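PDB 6JAV: group II chitinase from Ostrinia furnacalis, which probably hydrolyses chitin as a family 18 endochitinase, represented here by its catalytic domain 1 with an inhibitor bound. Local coordinates for residues 18-23 against 347-352; 275-280 against 354-359. All coordinates share one frame; numbering follows the deposited sequence.

Contact 1 (18-23 against 347-352); sequences WYRPGI and ALDLDD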
loop_
_atom_site.group_PDB
_atom_site.type_symbol
_atom_site.label_atom_id
_atom_site.label_comp_id
_atom_site.label_asym_id
_atom_site.label_seq_id
_atom_site.Cartn_x
_atom_site.Cartn_y
_atom_site.Cartn_z
ATOM N N TRP A 18 -7.695 -14.139 5.058
ATOM C CA TRP A 18 -8.481 -15.362 5.146
ATOM C C TRP A 18 -8.820 -15.703 6.588
ATOM O O TRP A 18 -9.877 -16.290 6.845
ATOM C CB TRP A 18 -7.637 -16.489 4.547
ATOM C CG TRP A 18 -8.347 -17.781 4.270
ATOM C CD1 TRP A 18 -9.630 -17.940 3.847
ATOM C CD2 TRP A 18 -7.764 -19.087 4.316
ATOM N NE1 TRP A 18 -9.906 -19.284 3.669
ATOM C CE2 TRP A 18 -8.774 -20.004 3.948
ATOM C CE3 TRP A 18 -6.490 -19.572 4.644
ATOM C CZ2 TRP A 18 -8.548 -21.385 3.886
ATOM C CZ3 TRP A 18 -6.264 -20.955 4.578
ATOM C CH2 TRP A 18 -7.292 -21.837 4.210
ATOM N N TYR A 19 -7.958 -15.326 7.525
ATOM C CA TYR A 19 -8.082 -15.689 8.940
ATOM C C TYR A 19 -8.769 -14.565 9.698
ATOM O O TYR A 19 -8.192 -13.926 10.581
ATOM C CB TYR A 19 -6.713 -15.935 9.538
ATOM C CG TYR A 19 -5.865 -16.943 8.809
ATOM C CD1 TYR A 19 -6.048 -18.302 9.012
ATOM C CD2 TYR A 19 -4.874 -16.534 7.933
ATOM C CE1 TYR A 19 -5.246 -19.239 8.378
ATOM C CE2 TYR A 19 -4.063 -17.460 7.296
ATOM C CZ TYR A 19 -4.253 -18.809 7.516
ATOM O OH TYR A 19 -3.447 -19.716 6.868
ATOM N N ARG A 20 -9.982 -14.285 9.257
ATOM C CA ARG A 20 -10.842 -13.315 9.910
ATOM C C ARG A 20 -12.216 -13.937 10.078
ATOM O O ARG A 20 -12.650 -14.757 9.253
ATOM C CB ARG A 20 -10.951 -12.043 9.051
ATOM C CG ARG A 20 -9.670 -11.238 9.044
ATOM C CD ARG A 20 -9.768 -9.891 8.301
ATOM N NE ARG A 20 -8.437 -9.274 8.345
ATOM C CZ ARG A 20 -7.927 -8.496 7.385
ATOM N NH1 ARG A 20 -8.619 -8.206 6.312
ATOM N NH2 ARG A 20 -6.691 -8.031 7.513
ATOM N N PRO A 21 -12.937 -13.541 11.126
ATOM C CA PRO A 21 -14.237 -14.158 11.416
ATOM C C PRO A 21 -15.344 -13.608 10.535
ATOM O O PRO A 21 -15.281 -12.476 10.043
ATOM C CB PRO A 21 -14.477 -13.756 12.876
ATOM C CG PRO A 21 -13.771 -12.437 13.019
ATOM C CD PRO A 21 -12.522 -12.571 12.154
ATOM N N GLY A 22 -16.381 -14.429 10.354
ATOM C CA GLY A 22 -17.617 -13.956 9.754
ATOM C C GLY A 22 -17.408 -13.228 8.444
ATOM O O GLY A 22 -16.679 -13.690 7.555
ATOM N N ILE A 23 -18.049 -12.068 8.306
ATOM C CA ILE A 23 -17.960 -11.340 7.048
ATOM C C ILE A 23 -16.575 -10.761 6.791
ATOM O O ILE A 23 -16.321 -10.311 5.675
ATOM C CB ILE A 23 -19.013 -10.223 6.960
ATOM C CG1 ILE A 23 -18.780 -9.192 8.044
ATOM C CG2 ILE A 23 -20.399 -10.804 6.985
ATOM C CD1 ILE A 23 -19.382 -7.871 7.710
ATOM N N ALA A 347 -6.120 -2.250 0.984
ATOM C CA ALA A 347 -5.925 -3.482 0.216
ATOM C C ALA A 347 -7.362 -3.961 -0.098
ATOM O O ALA A 347 -8.345 -3.440 0.460
ATOM C CB ALA A 347 -5.189 -4.527 1.043
ATOM N N LEU A 348 -7.485 -4.945 -0.989
ATOM C CA LEU A 348 -8.805 -5.390 -1.452
ATOM C C LEU A 348 -9.734 -5.742 -0.293
ATOM O O LEU A 348 -10.929 -5.405 -0.318
ATOM C CB LEU A 348 -8.619 -6.620 -2.347
ATOM C CG LEU A 348 -8.155 -6.308 -3.762
ATOM C CD1 LEU A 348 -7.549 -7.559 -4.441
ATOM C CD2 LEU A 348 -9.297 -5.728 -4.591
ATOM N N ASP A 349 -9.201 -6.419 0.720
ATOM C CA ASP A 349 -10.008 -7.005 1.789
ATOM C C ASP A 349 -10.399 -6.001 2.851
ATOM O O ASP A 349 -11.052 -6.386 3.825
ATOM C CB ASP A 349 -9.182 -8.105 2.464
ATOM C CG ASP A 349 -7.797 -7.617 2.844
ATOM O OD1 ASP A 349 -6.881 -7.690 1.985
ATOM O OD2 ASP A 349 -7.610 -7.109 3.964
ATOM N N LEU A 350 -10.053 -4.723 2.688
ATOM C CA LEU A 350 -10.367 -3.722 3.692
ATOM C C LEU A 350 -11.491 -2.784 3.278
ATOM O O LEU A 350 -12.093 -2.152 4.156
ATOM C CB LEU A 350 -9.114 -2.912 4.073
ATOM C CG LEU A 350 -7.931 -3.775 4.580
ATOM C CD1 LEU A 350 -6.637 -2.942 4.662
ATOM C CD2 LEU A 350 -8.239 -4.406 5.947
ATOM N N ASP A 351 -11.760 -2.648 1.982
ATOM C CA ASP A 351 -12.939 -1.932 1.488
ATOM C C ASP A 351 -14.188 -2.722 1.887
ATOM O O ASP A 351 -14.099 -3.866 2.331
ATOM C CB ASP A 351 -12.808 -1.803 -0.037
ATOM C CG ASP A 351 -13.772 -0.811 -0.690
ATOM O OD1 ASP A 351 -14.504 -0.045 -0.017
ATOM O OD2 ASP A 351 -13.764 -0.827 -1.940
ATOM N N ASP A 352 -15.362 -2.110 1.746
ATOM C CA ASP A 352 -16.621 -2.776 2.118
ATOM C C ASP A 352 -17.100 -3.674 0.971
ATOM O O ASP A 352 -18.109 -3.423 0.303
ATOM C CB ASP A 352 -17.660 -1.732 2.507
ATOM C CG ASP A 352 -18.933 -2.351 3.059
ATOM O OD1 ASP A 352 -18.907 -3.543 3.453
ATOM O OD2 ASP A 352 -19.970 -1.644 3.081
HETATM O O HOH W 1 -11.418 -8.423 5.709
HETATM O O HOH W 2 -5.210 -7.017 5.176
#
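Arg-20 reaches from the loop 18-23 to Asp-349 and Leu-350 in the loop 347-352. These loops follow strands 8-14 and 342-346, parallel neighbours in the TIM barrel of glycoside hydrolase family 18, so the contact links the loops at the C-terminal ends of the first and last barrel strands, which pair with each other. Arg-20 belongs to the pocket of the bound thienopyridine inhibitor and also touches Tyr-288 of helix 287-296. On the other side of the contact, OD1 of Asp-349 is hydrogen-bonded to OG1 of Thr-14, the stronger polar partner of this aspartate, while OD2 turns to the arginine, so both carboxylate oxygens are engaged. From CB of Arg-20 the chain runs extended through CG and CD to NE, spanning the gap and delivering only the guanidinium to the far loop. CZ stops 3.7 Å from OD2 of Asp-349. Beyond it, NH1 makes the direct link, a salt bridge of 2.8 Å to the same OD2. The hydrogen bond is fairly straight, 159° at the hydrogen, and lies close to the guanidinium plane, but it meets the anti side of OD2 and comes in 34° out of the carboxylate plane. NH1 also rests 3.8 Å from CD2 of Leu-350, the methyl adding an apolar touch beside the charged group. Two waters knit the buried pair further. Water 1 accepts from NH1 of Arg-20 at 2.9 Å and donates to the backbone O of Asp-349 at 2.8 Å. Water 2 takes a hydrogen bond from NH2 of Arg-20 at 2.9 Å and gives one to OD2 of Asp-349 at 2.7 Å, so that OD2 receives both NH1 and this water.

Contact 2 (275-280 against 354-359); sequences PGEYTR and RNRCGQ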
loop_
_atom_site.group_PDB
_atom_site.type_symbol
_atom_site.label_atom_id
_atom_site.label_comp_id
_atom_site.label_asym_id
_atom_site.label_seq_id
_atom_site.Cartn_x
_atom_site.Cartn_y
_atom_site.Cartn_z
ATOM N N PRO A 275 -8.748 -2.285 19.022
ATOM C CA PRO A 275 -8.804 -3.117 17.807
ATOM C C PRO A 275 -10.227 -3.331 17.316
ATOM O O PRO A 275 -11.187 -3.422 18.100
ATOM C CB PRO A 275 -8.198 -4.453 18.255
ATOM C CG PRO A 275 -7.354 -4.114 19.449
ATOM C CD PRO A 275 -8.074 -2.978 20.139
ATOM N N GLY A 276 -10.358 -3.403 15.991
ATOM C CA GLY A 276 -11.618 -3.802 15.400
ATOM C C GLY A 276 -11.876 -5.281 15.584
ATOM O O GLY A 276 -10.959 -6.097 15.712
ATOM N N GLU A 277 -13.156 -5.641 15.534
ATOM C CA GLU A 277 -13.502 -7.041 15.757
ATOM C C GLU A 277 -13.094 -7.953 14.607
ATOM O O GLU A 277 -12.955 -9.164 14.816
ATOM C CB GLU A 277 -14.998 -7.168 16.054
ATOM C CG GLU A 277 -15.869 -6.888 14.878
ATOM C CD GLU A 277 -16.345 -5.445 14.815
ATOM O OE1 GLU A 277 -15.595 -4.516 15.214
ATOM O OE2 GLU A 277 -17.485 -5.240 14.348
ATOM N N TYR A 278 -12.904 -7.423 13.398
ATOM C CA TYR A 278 -12.478 -8.260 12.288
ATOM C C TYR A 278 -10.985 -8.209 12.025
ATOM O O TYR A 278 -10.384 -9.242 11.718
ATOM C CB TYR A 278 -13.199 -7.866 11.002
ATOM C CG TYR A 278 -14.677 -8.108 11.081
ATOM C CD1 TYR A 278 -15.201 -9.380 10.865
ATOM C CD2 TYR A 278 -15.539 -7.076 11.394
ATOM C CE1 TYR A 278 -16.556 -9.600 10.948
ATOM C CE2 TYR A 278 -16.891 -7.280 11.454
ATOM C CZ TYR A 278 -17.397 -8.545 11.238
ATOM O OH TYR A 278 -18.747 -8.731 11.325
ATOM N N THR A 279 -10.381 -7.022 12.092
ATOM C CA THR A 279 -8.977 -6.888 11.737
ATOM C C THR A 279 -8.047 -7.078 12.919
ATOM O O THR A 279 -6.877 -7.420 12.713
ATOM C CB THR A 279 -8.730 -5.542 11.033
ATOM O OG1 THR A 279 -9.236 -4.475 11.845
ATOM C CG2 THR A 279 -9.438 -5.536 9.671
ATOM N N ARG A 280 -8.536 -6.849 14.142
ATOM C CA ARG A 280 -7.855 -7.281 15.369
ATOM C C ARG A 280 -6.423 -6.742 15.486
ATOM O O ARG A 280 -5.478 -7.472 15.789
ATOM C CB ARG A 280 -7.907 -8.811 15.518
ATOM C CG ARG A 280 -9.315 -9.324 15.857
ATOM C CD ARG A 280 -9.325 -10.795 15.967
ATOM N NE ARG A 280 -8.503 -11.322 14.807
ATOM C CZ ARG A 280 -8.756 -12.442 14.109
ATOM N NH1 ARG A 280 -7.977 -12.736 13.089
ATOM N NH2 ARG A 280 -9.821 -13.198 14.461
ATOM N N ARG A 354 -18.465 -6.526 1.083
ATOM C CA ARG A 354 -19.720 -7.231 1.360
ATOM C C ARG A 354 -20.929 -6.311 1.420
ATOM O O ARG A 354 -22.047 -6.796 1.637
ATOM C CB ARG A 354 -19.609 -8.017 2.666
ATOM C CG ARG A 354 -18.558 -9.088 2.581
ATOM C CD ARG A 354 -18.701 -10.016 3.704
ATOM N NE ARG A 354 -17.654 -11.028 3.739
ATOM C CZ ARG A 354 -17.698 -12.171 3.074
ATOM N NH1 ARG A 354 -18.740 -12.458 2.301
ATOM N NH2 ARG A 354 -16.693 -13.027 3.186
ATOM N N ASN A 355 -20.746 -4.999 1.236
ATOM C CA ASN A 355 -21.849 -4.042 1.348
ATOM C C ASN A 355 -22.491 -4.087 2.736
ATOM O O ASN A 355 -23.723 -4.013 2.872
ATOM C CB ASN A 355 -22.882 -4.236 0.238
ATOM C CG ASN A 355 -23.798 -3.048 0.077
ATOM O OD1 ASN A 355 -23.545 -1.962 0.597
ATOM N ND2 ASN A 355 -24.881 -3.248 -0.650
ATOM N N ARG A 356 -21.660 -4.225 3.772
ATOM C CA ARG A 356 -22.136 -4.147 5.155
ATOM C C ARG A 356 -22.715 -2.773 5.467
ATOM O O ARG A 356 -23.535 -2.639 6.396
ATOM C CB ARG A 356 -20.967 -4.442 6.097
ATOM C CG ARG A 356 -21.331 -4.614 7.559
ATOM C CD ARG A 356 -20.069 -4.588 8.388
ATOM N NE ARG A 356 -20.317 -4.863 9.799
ATOM C CZ ARG A 356 -19.487 -4.522 10.775
ATOM N NH1 ARG A 356 -18.348 -3.898 10.493
ATOM N NH2 ARG A 356 -19.792 -4.813 12.037
ATOM N N CYS A 357 -22.282 -1.737 4.749
ATOM C CA CYS A 357 -22.658 -0.361 5.056
ATOM C C CYS A 357 -23.716 0.194 4.120
ATOM O O CYS A 357 -24.099 1.357 4.265
ATOM C CB CYS A 357 -21.423 0.545 5.092
ATOM S SG CYS A 357 -20.439 0.137 6.555
ATOM N N GLY A 358 -24.201 -0.606 3.174
ATOM C CA GLY A 358 -25.315 -0.175 2.348
ATOM C C GLY A 358 -25.006 0.872 1.297
ATOM O O GLY A 358 -25.940 1.397 0.685
ATOM N N GLN A 359 -23.732 1.190 1.058
ATOM C CA GLN A 359 -23.299 2.123 0.022
ATOM C C GLN A 359 -22.966 1.419 -1.294
ATOM O O GLN A 359 -22.484 2.067 -2.232
ATOM C CB GLN A 359 -22.084 2.931 0.521
ATOM C CG GLN A 359 -22.326 3.744 1.812
ATOM C CD GLN A 359 -21.109 3.801 2.775
ATOM O OE1 GLN A 359 -19.974 3.438 2.415
ATOM N NE2 GLN A 359 -21.356 4.268 4.010
#
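With CG anti to the backbone N (chi1 -171°) and its chain extended as far as NE, Arg-356 projects from the loop 354-359 toward Glu-277 and Tyr-278, whose side chains come from the opposite direction. Glu-277 folds at chi2, which turns its carboxylate toward the end of the arginine. There NH2 of Arg-356 donates to OE2 of Glu-277 over 3.3 Å, a long salt bridge. The N-H points to the oxygen at 148° and meets it nearly head-on to the C-O bond, though OE2 is tilted somewhat from the guanidinium plane. Tyr-278 takes a face of the same group: its CE2 lies 3.6 Å above the guanidinium plane, toward the rim, and 3.8 Å from CZ of Arg-356. Ring and guanidinium stand almost perpendicular, 82° apart. NH2 of Arg-356 lies at the ring's edge, in its plane, 4.1 Å from OH of Tyr-278. The loop 275-280 belongs to the excursion between barrel strands 244-257 and 342-346, consistent with the small alpha/beta insertion domain of many family 18 chitinases, whereas 354-359 follows the latter strand. Helix 287-296 of this insertion anchors both sides: Asp-292 gives NH2 of Arg-356 its stronger salt bridge, Cys-291 forms a disulfide with Cys-357, and Glu-289 bonds the backbone N of Tyr-278 and the hydroxyl of Thr-279. The turn carrying Glu-277 and Tyr-278 is held by a 3.0 Å hydrogen bond from N of Arg-280 to O of Gly-276.

From the N terminus the chain passes first through 18-23, after strand 8-14, and much later through 275-280, after strand 269-270. Strand 342-346 then leads into 347-352, where contact 1 closes a loop spanning most of the barrel, and just beyond it 354-359 closes the shorter loop of contact 2. The segments alternate, so the two loops cross rather than nest. Their centres lie 8 Å apart, and a probable hydrogen bond from Arg-280 NH1 to Tyr-19 O joins them directly; the approach of Arg-354 NE to Ile-23 O is unusually short and doubtful. The loop after the first barrel strand, the insertion and the segment leading to helix 363-373 are thereby tied together.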